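Long-range contacts in tannase (Lactobacillus plantarum, PDB 3WA7), which hydrolyses the galloyl ester bonds of hydrolysable tannins, as an esterase of the alpha/beta-hydrolase fold: residues A[207-211]-A[394-398]; A[215-220]-A[420-426]; A[265-270]-A[282-286]; A[316-320]-A[334-339]. All coordinates share one frame; numbering follows the deposited sequence.

Overall arrangement
Following the chain from the N terminus, the first seven strands of the mixed sheet, 13-19 to 199-203, precede every contact. Contact 1 starts just before helix 209-220 and contact 2 on its last turns; contact 1 closes at 394-398 and contact 2 at 420-426, so the two long loops cross. Contacts 3 and 4 each close a short loop within both of these, one after the other: contact 3 joins helix 252-271 to the loop before helix 291-309, and contact 4 joins the chain entering the hairpin 320-330 to helix 332-339, which follows it. Contact 2 is central, touching the other three and tying helix 209-220 to the start of helix 425-436.

Contact 1 (A[207-211]-A[394-398]); sequences HNLEH and INPLS
N395 turns its carboxamide into the first turn of helix 209-220, where ND2 donates to oxygens of N208 and E210. The bond from N395 ND2 to N208 OD1 is 2.9 Å, its donor tilted from the plane of the N208 amide. The other, from N395 ND2 to E210 OE2, is also 2.9 Å but straighter (163°); it leaves in the plane of the N395 amide and arrives from above the carboxylate plane, the two groups standing at 80° to each other. E210 reaches there by folding back: with CG set between its backbone N and carbonyl carbon (chi1 70°) and a bend one bond further on, the chain passes over the H211 ring, CG lying 3.4 Å above its centre. N208 OD1 takes a second bond, 2.8 Å from H211 ND1, on the face away from N395, which fixes the rotation of the N208 amide. Hydrocarbon groups flank these bonds: L397 CD1 lies 3.4 Å from N208 ND2, and P396 CD is 3.9 Å from H207 CB.

Further out, N395 OD1 accepts from L397 N at 3.1 Å. N208 ND2 is hydrogen-bonded to Y268 OH, and the Y268 ring stacks on H211; H207 ND1 is held by P205 O. H207 and P396 also pack on helix 164-174, which follows the probable nucleophile elbow of this alpha/beta-hydrolase. The N395 OD1 to L397 N bond makes an Asx turn that caps the approach to helix 398-401, while ND2 of the same side chain binds the first turn of helix 209-220.

Contact 2 (A[215-220]-A[420-426]); sequences AYEWQF and RDTSFAI
Q219 OE1 is gripped by two donors from the turn that opens helix 425-436. S423 OG reaches it at 2.7 Å from above the plane of the amide, while F424 N lies in that plane on a lone pair, 2.9 Å from Q219 OE1. Q219 can span the gap because CG stands anti to its backbone N (chi1 -178°) and the chain runs on extended. S423 OG in turn accepts from A425 N at 3.0 Å, a capping bond. Beneath it the packing is close and apolar: A215 CB meets I426 CD1 at 3.9 Å, and W218 CZ3 touches A425 CB obliquely at 4.2 Å.

Toward the loop the contact is wetter. The Q219 amide lies almost parallel to the F424 ring, 18° between planes, and its NE2 donates to a water that bridges to T422 O. This water rests over the centre of the F424 ring. Beyond, Y216 OH binds R420 O at 2.7 Å, in the carbonyl plane. R420 and D421 are partly exposed; D421 OD2 is bonded to a glycerol, probably from the crystallisation liquor, beside the presumed catalytic triad.

F265 of helix 252-271 touches both A215 and A425; from helix 291-309, F292 packs on A425 and V296 on W218; L336 of helix 332-339 covers Q219 and F424; strand 410-414 leads into the loop.

Contact 3 (A[265-270]-A[282-286]); sequences FSTYLN and LTLNE
The F265 ring receives L284 CD1 obliquely, 3.6 Å from its CD2, while L269 CB of the same helix lies over one face, offset toward the rim. The CD1 branch of L284 thus fits against both F265 and L269, whose CG is 3.9 Å from L284 CD1. The second flat group is the N270 carboxamide, which pairs with the backbone of L284 on both of its polar sides. L284 N donates to N270 OD1 at 2.8 Å, in the carbonyl plane and on a lone pair; N270 ND2 returns a bond of 3.0 Å to L284 O, nearly straight at 158°. With CG anti to the carbonyl carbon (chi1 -68°), the amide hangs out toward the loop and acts like a strand partner for one residue. Packing is tight here, T283 CB lying only 3.1 Å from N270 OD1. A bond from S266 OG to N285 O is doubtful, the serine being modelled in two conformers. Two waters lie between L282 O and the carbonyls of L269 and N270.

The loop runs along the last turns of helix 252-271. F292 of helix 291-309 packs on L269 and L284, and W218 of helix 209-220 meets both F265 and L284.

Contact 4 (A[316-320]-A[334-339]); sequences KYAGF and AYLKSL
S338 OG accepts the backbone hydrogen of A318 N at 3.1 Å, joining helix 332-339 to the chain that enters the small antiparallel hairpin 320-323/326-330. The hydroxyl oxygen stands anti to its own backbone N (chi1 -176°), which carries it out from the helix to the passing loop. One turn earlier the exchange is reversed: A318 O takes a CA-H...O contact of 3.2 Å from Y335 CA, and the same oxygen lies at the edge of the Y335 ring. G319 follows with backbone angles suited to glycine and lets the chain run close to the helix, its CA 4.0 Å from A334 CB.

Y317, F320 and Y335 form an aromatic cluster in which Y335 plays two roles. Its edge points at the face of Y317, offset, with planes at 64°; its own face receives the edge of F320 at 75°, the centroids of the F320 and Y335 rings being 5.6 Å apart. The phenol ends have partners elsewhere: Y335 OH is bonded to A417 O, and Y317 OH to D448, which also forms a salt bridge with K316. Past the cluster, Y317 CE2 rests 3.7 Å from L339 CD1.

Contact 1 (A[207-211]-A[394-398])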
loop_
_atom_site.group_PDB
_atom_site.type_symbol
_atom_site.label_atom_id
_atom_site.label_comp_id
_atom_site.label_asym_id
_atom_site.label_seq_id
_atom_site.Cartn_x
_atom_site.Cartn_y
_atom_site.Cartn_z
ATOM N N HIS A 207 -0.285 -6.005 -2.672
ATOM C CA HIS A 207 -1.467 -6.759 -2.266
ATOM C C HIS A 207 -1.763 -7.903 -3.237
ATOM O O HIS A 207 -0.986 -8.158 -4.157
ATOM C CB HIS A 207 -2.672 -5.821 -2.217
ATOM C CG HIS A 207 -3.149 -5.387 -3.570
ATOM N ND1 HIS A 207 -2.422 -4.544 -4.385
ATOM C CD2 HIS A 207 -4.258 -5.723 -4.269
ATOM C CE1 HIS A 207 -3.064 -4.383 -5.529
ATOM N NE2 HIS A 207 -4.181 -5.088 -5.485
ATOM N N ASN A 208 -2.899 -8.573 -3.038
ATOM C CA ASN A 208 -3.296 -9.705 -3.885
ATOM C C ASN A 208 -2.128 -10.693 -3.869
ATOM O O ASN A 208 -1.740 -11.268 -4.895
ATOM C CB ASN A 208 -3.593 -9.211 -5.309
ATOM C CG ASN A 208 -4.338 -10.235 -6.143
ATOM O OD1 ASN A 208 -4.903 -11.190 -5.615
ATOM N ND2 ASN A 208 -4.352 -10.029 -7.459
ATOM N N LEU A 209 -1.585 -10.889 -2.670
ATOM C CA LEU A 209 -0.426 -11.744 -2.452
ATOM C C LEU A 209 -0.518 -13.181 -2.956
ATOM O O LEU A 209 0.468 -13.719 -3.462
ATOM C CB LEU A 209 -0.068 -11.738 -0.959
ATOM C CG LEU A 209 0.098 -10.340 -0.347
ATOM C CD1 LEU A 209 0.389 -10.469 1.142
ATOM C CD2 LEU A 209 1.224 -9.580 -1.055
ATOM N N GLU A 210 -1.690 -13.796 -2.835
ATOM C CA GLU A 210 -1.864 -15.181 -3.261
ATOM C C GLU A 210 -1.851 -15.350 -4.780
ATOM O O GLU A 210 -1.882 -16.472 -5.280
ATOM C CB GLU A 210 -3.166 -15.764 -2.690
ATOM C CG GLU A 210 -4.436 -15.184 -3.289
ATOM C CD GLU A 210 -4.958 -13.981 -2.527
ATOM O OE1 GLU A 210 -4.138 -13.176 -2.040
ATOM O OE2 GLU A 210 -6.198 -13.841 -2.422
ATOM N N HIS A 211 -1.803 -14.240 -5.512
ATOM C CA HIS A 211 -1.767 -14.304 -6.971
ATOM C C HIS A 211 -0.582 -13.509 -7.514
ATOM O O HIS A 211 -0.385 -13.430 -8.729
ATOM C CB HIS A 211 -3.062 -13.747 -7.568
ATOM C CG HIS A 211 -4.296 -14.447 -7.089
ATOM N ND1 HIS A 211 -5.315 -13.792 -6.435
ATOM C CD2 HIS A 211 -4.667 -15.748 -7.157
ATOM C CE1 HIS A 211 -6.260 -14.659 -6.117
ATOM N NE2 HIS A 211 -5.891 -15.853 -6.545
ATOM N N ILE A 394 -7.654 -10.414 3.789
ATOM C CA ILE A 394 -6.698 -9.315 3.692
ATOM C C ILE A 394 -6.369 -8.902 2.259
ATOM O O ILE A 394 -5.435 -8.135 2.027
ATOM C CB ILE A 394 -5.377 -9.616 4.445
ATOM C CG1 ILE A 394 -4.620 -10.760 3.774
ATOM C CG2 ILE A 394 -5.675 -9.931 5.904
ATOM C CD1 ILE A 394 -3.199 -10.904 4.295
ATOM N N ASN A 395 -7.145 -9.407 1.306
ATOM C CA ASN A 395 -6.956 -9.057 -0.099
ATOM C C ASN A 395 -8.030 -8.016 -0.429
ATOM O O ASN A 395 -9.223 -8.316 -0.392
ATOM C CB ASN A 395 -7.139 -10.292 -0.989
ATOM C CG ASN A 395 -6.798 -10.020 -2.449
ATOM O OD1 ASN A 395 -6.779 -8.872 -2.892
ATOM N ND2 ASN A 395 -6.541 -11.084 -3.208
ATOM N N PRO A 396 -7.624 -6.776 -0.740
ATOM C CA PRO A 396 -8.599 -5.731 -1.064
ATOM C C PRO A 396 -9.603 -6.146 -2.144
ATOM O O PRO A 396 -10.775 -5.786 -2.083
ATOM C CB PRO A 396 -7.719 -4.566 -1.513
ATOM C CG PRO A 396 -6.477 -4.753 -0.698
ATOM C CD PRO A 396 -6.249 -6.247 -0.801
ATOM N N LEU A 397 -9.134 -6.909 -3.127
ATOM C CA LEU A 397 -9.984 -7.349 -4.228
ATOM C C LEU A 397 -11.209 -8.159 -3.807
ATOM O O LEU A 397 -12.255 -8.088 -4.453
ATOM C CB LEU A 397 -9.162 -8.171 -5.226
ATOM C CG LEU A 397 -7.911 -7.527 -5.832
ATOM C CD1 LEU A 397 -7.336 -8.470 -6.882
ATOM C CD2 LEU A 397 -8.249 -6.181 -6.460
ATOM N N SER A 398 -11.074 -8.933 -2.733
ATOM C CA SER A 398 -12.163 -9.771 -2.240
ATOM C C SER A 398 -13.454 -8.999 -1.996
ATOM O O SER A 398 -14.548 -9.515 -2.216
ATOM C CB SER A 398 -11.744 -10.458 -0.936
ATOM O OG SER A 398 -10.638 -11.315 -1.146
HETATM O O HOH W 1 -3.476 -9.586 -0.457
#

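Contact 2 (A[215-220]-A[420-426])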
loop_
_atom_site.group_PDB
_atom_site.type_symbol
_atom_site.label_atom_id
_atom_site.label_comp_id
_atom_site.label_asym_id
_atom_site.label_seq_id
_atom_site.Cartn_x
_atom_site.Cartn_y
_atom_site.Cartn_z
ATOM N N ALA A 215 1.570 -13.384 -11.276
ATOM C CA ALA A 215 1.697 -12.119 -11.989
ATOM C C ALA A 215 3.161 -11.776 -12.237
ATOM O O ALA A 215 3.523 -11.286 -13.309
ATOM C CB ALA A 215 1.027 -10.991 -11.198
ATOM N N TYR A 216 4.006 -12.042 -11.247
ATOM C CA TYR A 216 5.420 -11.725 -11.377
ATOM C C TYR A 216 6.074 -12.509 -12.505
ATOM O O TYR A 216 6.881 -11.965 -13.259
ATOM C CB TYR A 216 6.166 -12.006 -10.069
ATOM C CG TYR A 216 7.374 -11.113 -9.871
ATOM C CD1 TYR A 216 7.219 -9.774 -9.508
ATOM C CD2 TYR A 216 8.668 -11.591 -10.085
ATOM C CE1 TYR A 216 8.320 -8.927 -9.364
ATOM C CE2 TYR A 216 9.781 -10.752 -9.945
ATOM C CZ TYR A 216 9.598 -9.425 -9.586
ATOM O OH TYR A 216 10.686 -8.591 -9.453
ATOM N N GLU A 217 5.731 -13.787 -12.617
ATOM C CA GLU A 217 6.311 -14.618 -13.660
ATOM C C GLU A 217 5.712 -14.342 -15.033
ATOM O O GLU A 217 6.382 -14.522 -16.049
ATOM C CB GLU A 217 6.192 -16.093 -13.284
ATOM C CG GLU A 217 6.974 -16.428 -12.023
ATOM C CD GLU A 217 8.358 -15.794 -12.017
ATOM O OE1 GLU A 217 9.107 -15.976 -13.000
ATOM O OE2 GLU A 217 8.703 -15.113 -11.031
ATOM N N TRP A 218 4.455 -13.913 -15.080
ATOM C CA TRP A 218 3.867 -13.566 -16.365
ATOM C C TRP A 218 4.720 -12.418 -16.907
ATOM O O TRP A 218 5.030 -12.355 -18.097
ATOM C CB TRP A 218 2.427 -13.075 -16.207
ATOM C CG TRP A 218 1.938 -12.338 -17.426
ATOM C CD1 TRP A 218 1.527 -12.886 -18.610
ATOM C CD2 TRP A 218 1.902 -10.917 -17.608
ATOM N NE1 TRP A 218 1.245 -11.892 -19.520
ATOM C CE2 TRP A 218 1.467 -10.675 -18.930
ATOM C CE3 TRP A 218 2.201 -9.824 -16.783
ATOM C CZ2 TRP A 218 1.323 -9.383 -19.448
ATOM C CZ3 TRP A 218 2.059 -8.535 -17.300
ATOM C CH2 TRP A 218 1.623 -8.328 -18.621
ATOM N N GLN A 219 5.110 -11.517 -16.012
ATOM C CA GLN A 219 5.911 -10.365 -16.400
ATOM C C GLN A 219 7.390 -10.643 -16.659
ATOM O O GLN A 219 7.946 -10.179 -17.658
ATOM C CB GLN A 219 5.793 -9.272 -15.341
ATOM C CG GLN A 219 6.557 -7.997 -15.689
ATOM C CD GLN A 219 6.229 -6.861 -14.743
ATOM O OE1 GLN A 219 5.061 -6.563 -14.504
ATOM N NE2 GLN A 219 7.259 -6.215 -14.207
ATOM N N PHE A 220 8.026 -11.415 -15.783
ATOM C CA PHE A 220 9.460 -11.661 -15.929
ATOM C C PHE A 220 9.939 -13.007 -16.459
ATOM O O PHE A 220 11.143 -13.252 -16.508
ATOM C CB PHE A 220 10.164 -11.359 -14.598
ATOM C CG PHE A 220 10.227 -9.890 -14.265
ATOM C CD1 PHE A 220 9.554 -9.377 -13.157
ATOM C CD2 PHE A 220 10.971 -9.019 -15.057
ATOM C CE1 PHE A 220 9.626 -8.014 -12.841
ATOM C CE2 PHE A 220 11.047 -7.655 -14.750
ATOM C CZ PHE A 220 10.374 -7.155 -13.639
ATOM N N ARG A 420 9.829 -2.728 -9.506
ATOM C CA ARG A 420 9.761 -4.157 -9.809
ATOM C C ARG A 420 9.472 -5.030 -8.588
ATOM O O ARG A 420 9.696 -6.243 -8.624
ATOM C CB ARG A 420 11.078 -4.619 -10.445
ATOM C CG ARG A 420 11.558 -3.725 -11.573
ATOM C CD ARG A 420 12.840 -3.023 -11.187
ATOM N NE ARG A 420 13.966 -3.950 -11.132
ATOM C CZ ARG A 420 14.687 -4.207 -10.045
ATOM N NH1 ARG A 420 14.407 -3.607 -8.892
ATOM N NH2 ARG A 420 15.700 -5.064 -10.114
ATOM N N ASP A 421 8.977 -4.430 -7.508
ATOM C CA ASP A 421 8.687 -5.202 -6.303
ATOM C C ASP A 421 7.502 -6.136 -6.499
ATOM O O ASP A 421 7.348 -7.125 -5.783
ATOM C CB ASP A 421 8.463 -4.270 -5.112
ATOM C CG ASP A 421 9.765 -3.722 -4.566
ATOM O OD1 ASP A 421 10.461 -2.989 -5.299
ATOM O OD2 ASP A 421 10.106 -4.038 -3.406
ATOM N N THR A 422 6.663 -5.811 -7.473
ATOM C CA THR A 422 5.527 -6.651 -7.822
ATOM C C THR A 422 5.191 -6.295 -9.266
ATOM O O THR A 422 5.537 -5.213 -9.737
ATOM C CB THR A 422 4.306 -6.408 -6.893
ATOM O OG1 THR A 422 3.359 -7.470 -7.070
ATOM C CG2 THR A 422 3.636 -5.075 -7.200
ATOM N N SER A 423 4.544 -7.206 -9.978
ATOM C CA SER A 423 4.193 -6.952 -11.371
ATOM C C SER A 423 3.262 -5.759 -11.541
ATOM O O SER A 423 2.435 -5.471 -10.674
ATOM C CB SER A 423 3.522 -8.183 -11.985
ATOM O OG SER A 423 3.003 -7.879 -13.270
ATOM N N PHE A 424 3.407 -5.071 -12.670
ATOM C CA PHE A 424 2.560 -3.929 -12.997
ATOM C C PHE A 424 1.117 -4.409 -13.069
ATOM O O PHE A 424 0.188 -3.638 -12.855
ATOM C CB PHE A 424 2.958 -3.347 -14.355
ATOM C CG PHE A 424 4.359 -2.816 -14.397
ATOM C CD1 PHE A 424 5.275 -3.307 -15.324
ATOM C CD2 PHE A 424 4.763 -1.824 -13.508
ATOM C CE1 PHE A 424 6.581 -2.813 -15.364
ATOM C CE2 PHE A 424 6.061 -1.324 -13.539
ATOM C CZ PHE A 424 6.972 -1.818 -14.468
ATOM N N ALA A 425 0.941 -5.693 -13.377
ATOM C CA ALA A 425 -0.394 -6.278 -13.484
ATOM C C ALA A 425 -1.189 -6.159 -12.190
ATOM O O ALA A 425 -2.409 -6.012 -12.218
ATOM C CB ALA A 425 -0.290 -7.745 -13.888
ATOM N N ILE A 426 -0.496 -6.230 -11.056
ATOM C CA ILE A 426 -1.150 -6.146 -9.756
ATOM C C ILE A 426 -1.910 -4.828 -9.540
ATOM O O ILE A 426 -3.109 -4.844 -9.264
ATOM C CB ILE A 426 -0.120 -6.393 -8.620
ATOM C CG1 ILE A 426 0.336 -7.858 -8.657
ATOM C CG2 ILE A 426 -0.722 -6.053 -7.264
ATOM C CD1 ILE A 426 -0.787 -8.876 -8.440
HETATM O O HOH W 2 6.898 -4.392 -11.978
#

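Contact 3 (A[265-270]-A[282-286])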
loop_
_atom_site.group_PDB
_atom_site.type_symbol
_atom_site.label_atom_id
_atom_site.label_comp_id
_atom_site.label_asym_id
_atom_site.label_seq_id
_atom_site.Cartn_x
_atom_site.Cartn_y
_atom_site.Cartn_z
ATOM N N PHE A 265 -1.191 -17.777 -14.691
ATOM C CA PHE A 265 -1.682 -16.411 -14.562
ATOM C C PHE A 265 -2.754 -16.133 -15.618
ATOM O O PHE A 265 -3.682 -15.365 -15.372
ATOM C CB PHE A 265 -0.549 -15.389 -14.719
ATOM C CG PHE A 265 -0.990 -13.966 -14.494
ATOM C CD1 PHE A 265 -1.432 -13.553 -13.239
ATOM C CD2 PHE A 265 -0.973 -13.041 -15.537
ATOM C CE1 PHE A 265 -1.851 -12.242 -13.023
ATOM C CE2 PHE A 265 -1.390 -11.725 -15.335
ATOM C CZ PHE A 265 -1.831 -11.326 -14.069
ATOM N N SER A 266 -2.631 -16.743 -16.797
ATOM C CA SER A 266 -3.632 -16.513 -17.841
ATOM C C SER A 266 -5.004 -16.951 -17.351
ATOM O O SER A 266 -6.000 -16.260 -17.554
ATOM C CB SER A 266 -3.279 -17.273 -19.127
ATOM O OG SER A 266 -2.096 -16.763 -19.715
ATOM N N THR A 267 -5.056 -18.102 -16.693
ATOM C CA THR A 267 -6.319 -18.606 -16.182
ATOM C C THR A 267 -6.867 -17.693 -15.093
ATOM O O THR A 267 -8.053 -17.366 -15.085
ATOM C CB THR A 267 -6.150 -20.028 -15.633
ATOM O OG1 THR A 267 -5.708 -20.881 -16.696
ATOM C CG2 THR A 267 -7.470 -20.554 -15.081
ATOM N N TYR A 268 -6.000 -17.292 -14.174
ATOM C CA TYR A 268 -6.403 -16.401 -13.095
ATOM C C TYR A 268 -6.917 -15.078 -13.666
ATOM O O TYR A 268 -8.009 -14.618 -13.327
ATOM C CB TYR A 268 -5.218 -16.116 -12.167
ATOM C CG TYR A 268 -5.501 -14.986 -11.202
ATOM C CD1 TYR A 268 -6.469 -15.117 -10.208
ATOM C CD2 TYR A 268 -4.841 -13.762 -11.323
ATOM C CE1 TYR A 268 -6.778 -14.053 -9.358
ATOM C CE2 TYR A 268 -5.141 -12.696 -10.482
ATOM C CZ TYR A 268 -6.110 -12.847 -9.502
ATOM O OH TYR A 268 -6.408 -11.791 -8.667
ATOM N N LEU A 269 -6.119 -14.466 -14.532
ATOM C CA LEU A 269 -6.497 -13.193 -15.132
ATOM C C LEU A 269 -7.828 -13.300 -15.873
ATOM O O LEU A 269 -8.733 -12.488 -15.664
ATOM C CB LEU A 269 -5.387 -12.712 -16.078
ATOM C CG LEU A 269 -5.449 -11.308 -16.700
ATOM C CD1 LEU A 269 -6.426 -11.282 -17.868
ATOM C CD2 LEU A 269 -5.826 -10.286 -15.631
ATOM N N ASN A 270 -7.964 -14.309 -16.725
ATOM C CA ASN A 270 -9.198 -14.468 -17.483
ATOM C C ASN A 270 -10.440 -14.643 -16.613
ATOM O O ASN A 270 -11.497 -14.090 -16.920
ATOM C CB ASN A 270 -9.087 -15.652 -18.449
ATOM C CG ASN A 270 -8.097 -15.397 -19.566
ATOM O OD1 ASN A 270 -7.686 -14.259 -19.797
ATOM N ND2 ASN A 270 -7.717 -16.457 -20.278
ATOM N N LEU A 282 -11.281 -8.552 -20.758
ATOM C CA LEU A 282 -9.840 -8.539 -21.002
ATOM C C LEU A 282 -9.296 -9.933 -20.730
ATOM O O LEU A 282 -9.664 -10.566 -19.735
ATOM C CB LEU A 282 -9.146 -7.528 -20.086
ATOM C CG LEU A 282 -9.521 -6.062 -20.317
ATOM C CD1 LEU A 282 -8.803 -5.188 -19.298
ATOM C CD2 LEU A 282 -9.141 -5.652 -21.733
ATOM N N THR A 283 -8.413 -10.411 -21.601
ATOM C CA THR A 283 -7.864 -11.754 -21.442
ATOM C C THR A 283 -6.399 -11.895 -21.837
ATOM O O THR A 283 -5.765 -10.960 -22.333
ATOM C CB THR A 283 -8.650 -12.777 -22.300
ATOM O OG1 THR A 283 -8.531 -12.417 -23.681
ATOM C CG2 THR A 283 -10.125 -12.804 -21.915
ATOM N N LEU A 284 -5.878 -13.092 -21.597
ATOM C CA LEU A 284 -4.514 -13.455 -21.948
ATOM C C LEU A 284 -4.603 -14.857 -22.525
ATOM O O LEU A 284 -5.406 -15.669 -22.063
ATOM C CB LEU A 284 -3.612 -13.486 -20.714
ATOM C CG LEU A 284 -3.207 -12.148 -20.096
ATOM C CD1 LEU A 284 -2.375 -12.404 -18.842
ATOM C CD2 LEU A 284 -2.419 -11.327 -21.110
ATOM N N ASN A 285 -3.802 -15.149 -23.541
ATOM C CA ASN A 285 -3.841 -16.489 -24.105
ATOM C C ASN A 285 -2.820 -17.345 -23.377
ATOM O O ASN A 285 -2.194 -16.901 -22.413
ATOM C CB ASN A 285 -3.549 -16.482 -25.611
ATOM C CG ASN A 285 -2.152 -15.998 -25.940
ATOM O OD1 ASN A 285 -1.246 -16.050 -25.107
ATOM N ND2 ASN A 285 -1.966 -15.545 -27.175
ATOM N N GLU A 286 -2.652 -18.573 -23.846
ATOM C CA GLU A 286 -1.722 -19.501 -23.227
ATOM C C GLU A 286 -0.275 -19.008 -23.180
ATOM O O GLU A 286 0.498 -19.448 -22.332
ATOM C CB GLU A 286 -1.816 -20.859 -23.942
ATOM C CG GLU A 286 -0.791 -21.886 -23.500
ATOM C CD GLU A 286 0.477 -21.847 -24.334
ATOM O OE1 GLU A 286 1.393 -22.652 -24.062
ATOM O OE2 GLU A 286 0.557 -21.018 -25.265
HETATM O O HOH W 3 -10.079 -10.441 -17.077
HETATM O O HOH W 4 -12.045 -12.384 -18.983
#

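Contact 4 (A[316-320]-A[334-339])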
loop_
_atom_site.group_PDB
_atom_site.type_symbol
_atom_site.label_atom_id
_atom_site.label_comp_id
_atom_site.label_asym_id
_atom_site.label_seq_id
_atom_site.Cartn_x
_atom_site.Cartn_y
_atom_site.Cartn_z
ATOM N N LYS A 316 16.511 5.730 -22.032
ATOM C CA LYS A 316 17.181 5.165 -20.871
ATOM C C LYS A 316 16.957 3.659 -20.900
ATOM O O LYS A 316 17.912 2.881 -20.864
ATOM C CB LYS A 316 16.595 5.774 -19.592
ATOM C CG LYS A 316 17.289 5.334 -18.318
ATOM C CD LYS A 316 16.801 6.133 -17.116
ATOM C CE LYS A 316 17.466 5.647 -15.839
ATOM N NZ LYS A 316 17.053 6.449 -14.655
ATOM N N TYR A 317 15.691 3.258 -20.963
ATOM C CA TYR A 317 15.341 1.844 -21.031
ATOM C C TYR A 317 15.036 1.519 -22.485
ATOM O O TYR A 317 14.509 2.356 -23.220
ATOM C CB TYR A 317 14.103 1.527 -20.185
ATOM C CG TYR A 317 14.233 1.902 -18.733
ATOM C CD1 TYR A 317 13.808 3.149 -18.276
ATOM C CD2 TYR A 317 14.804 1.021 -17.817
ATOM C CE1 TYR A 317 13.947 3.510 -16.942
ATOM C CE2 TYR A 317 14.950 1.372 -16.480
ATOM C CZ TYR A 317 14.518 2.616 -16.050
ATOM O OH TYR A 317 14.662 2.969 -14.728
ATOM N N ALA A 318 15.363 0.300 -22.895
ATOM C CA ALA A 318 15.131 -0.127 -24.269
ATOM C C ALA A 318 13.666 -0.469 -24.528
ATOM O O ALA A 318 12.878 -0.631 -23.590
ATOM C CB ALA A 318 16.004 -1.339 -24.579
ATOM N N GLY A 319 13.304 -0.554 -25.807
ATOM C CA GLY A 319 11.950 -0.937 -26.167
ATOM C C GLY A 319 11.011 0.052 -26.832
ATOM O O GLY A 319 10.165 -0.354 -27.628
ATOM N N PHE A 320 11.144 1.338 -26.527
ATOM C CA PHE A 320 10.236 2.323 -27.097
ATOM C C PHE A 320 10.537 2.799 -28.510
ATOM O O PHE A 320 11.682 2.805 -28.962
ATOM C CB PHE A 320 10.127 3.543 -26.175
ATOM C CG PHE A 320 9.551 3.233 -24.822
ATOM C CD1 PHE A 320 10.376 2.827 -23.775
ATOM C CD2 PHE A 320 8.181 3.327 -24.599
ATOM C CE1 PHE A 320 9.841 2.520 -22.522
ATOM C CE2 PHE A 320 7.635 3.020 -23.349
ATOM C CZ PHE A 320 8.468 2.617 -22.310
ATOM N N ALA A 334 11.350 -6.210 -24.255
ATOM C CA ALA A 334 12.632 -5.512 -24.267
ATOM C C ALA A 334 12.724 -4.554 -23.083
ATOM O O ALA A 334 13.764 -4.461 -22.432
ATOM C CB ALA A 334 12.807 -4.749 -25.576
ATOM N N TYR A 335 11.631 -3.847 -22.802
ATOM C CA TYR A 335 11.611 -2.910 -21.683
ATOM C C TYR A 335 11.844 -3.641 -20.362
ATOM O O TYR A 335 12.648 -3.208 -19.532
ATOM C CB TYR A 335 10.269 -2.171 -21.621
ATOM C CG TYR A 335 10.135 -1.271 -20.409
ATOM C CD1 TYR A 335 10.843 -0.075 -20.327
ATOM C CD2 TYR A 335 9.333 -1.640 -19.326
ATOM C CE1 TYR A 335 10.762 0.735 -19.194
ATOM C CE2 TYR A 335 9.246 -0.840 -18.189
ATOM C CZ TYR A 335 9.966 0.348 -18.132
ATOM O OH TYR A 335 9.893 1.147 -17.012
ATOM N N LEU A 336 11.138 -4.751 -20.173
ATOM C CA LEU A 336 11.269 -5.526 -18.944
ATOM C C LEU A 336 12.681 -6.056 -18.735
ATOM O O LEU A 336 13.188 -6.060 -17.612
ATOM C CB LEU A 336 10.253 -6.671 -18.943
ATOM C CG LEU A 336 8.817 -6.136 -18.921
ATOM C CD1 LEU A 336 7.827 -7.263 -19.142
ATOM C CD2 LEU A 336 8.559 -5.427 -17.589
ATOM N N LYS A 337 13.321 -6.501 -19.813
ATOM C CA LYS A 337 14.684 -7.009 -19.709
ATOM C C LYS A 337 15.613 -5.858 -19.325
ATOM O O LYS A 337 16.552 -6.029 -18.545
ATOM C CB LYS A 337 15.125 -7.615 -21.045
ATOM C CG LYS A 337 16.548 -8.151 -21.049
ATOM C CD LYS A 337 16.896 -8.769 -22.398
ATOM C CE LYS A 337 18.327 -9.288 -22.413
ATOM N NZ LYS A 337 18.703 -9.846 -23.747
ATOM N N SER A 338 15.335 -4.683 -19.881
ATOM C CA SER A 338 16.125 -3.488 -19.617
ATOM C C SER A 338 15.929 -3.031 -18.171
ATOM O O SER A 338 16.877 -2.641 -17.495
ATOM C CB SER A 338 15.713 -2.371 -20.586
ATOM O OG SER A 338 16.518 -1.218 -20.424
ATOM N N LEU A 339 14.688 -3.098 -17.701
ATOM C CA LEU A 339 14.350 -2.696 -16.338
ATOM C C LEU A 339 14.960 -3.647 -15.304
ATOM O O LEU A 339 15.389 -3.220 -14.228
ATOM C CB LEU A 339 12.830 -2.670 -16.181
ATOM C CG LEU A 339 12.286 -2.257 -14.815
ATOM C CD1 LEU A 339 12.802 -0.869 -14.444
ATOM C CD2 LEU A 339 10.768 -2.277 -14.863
#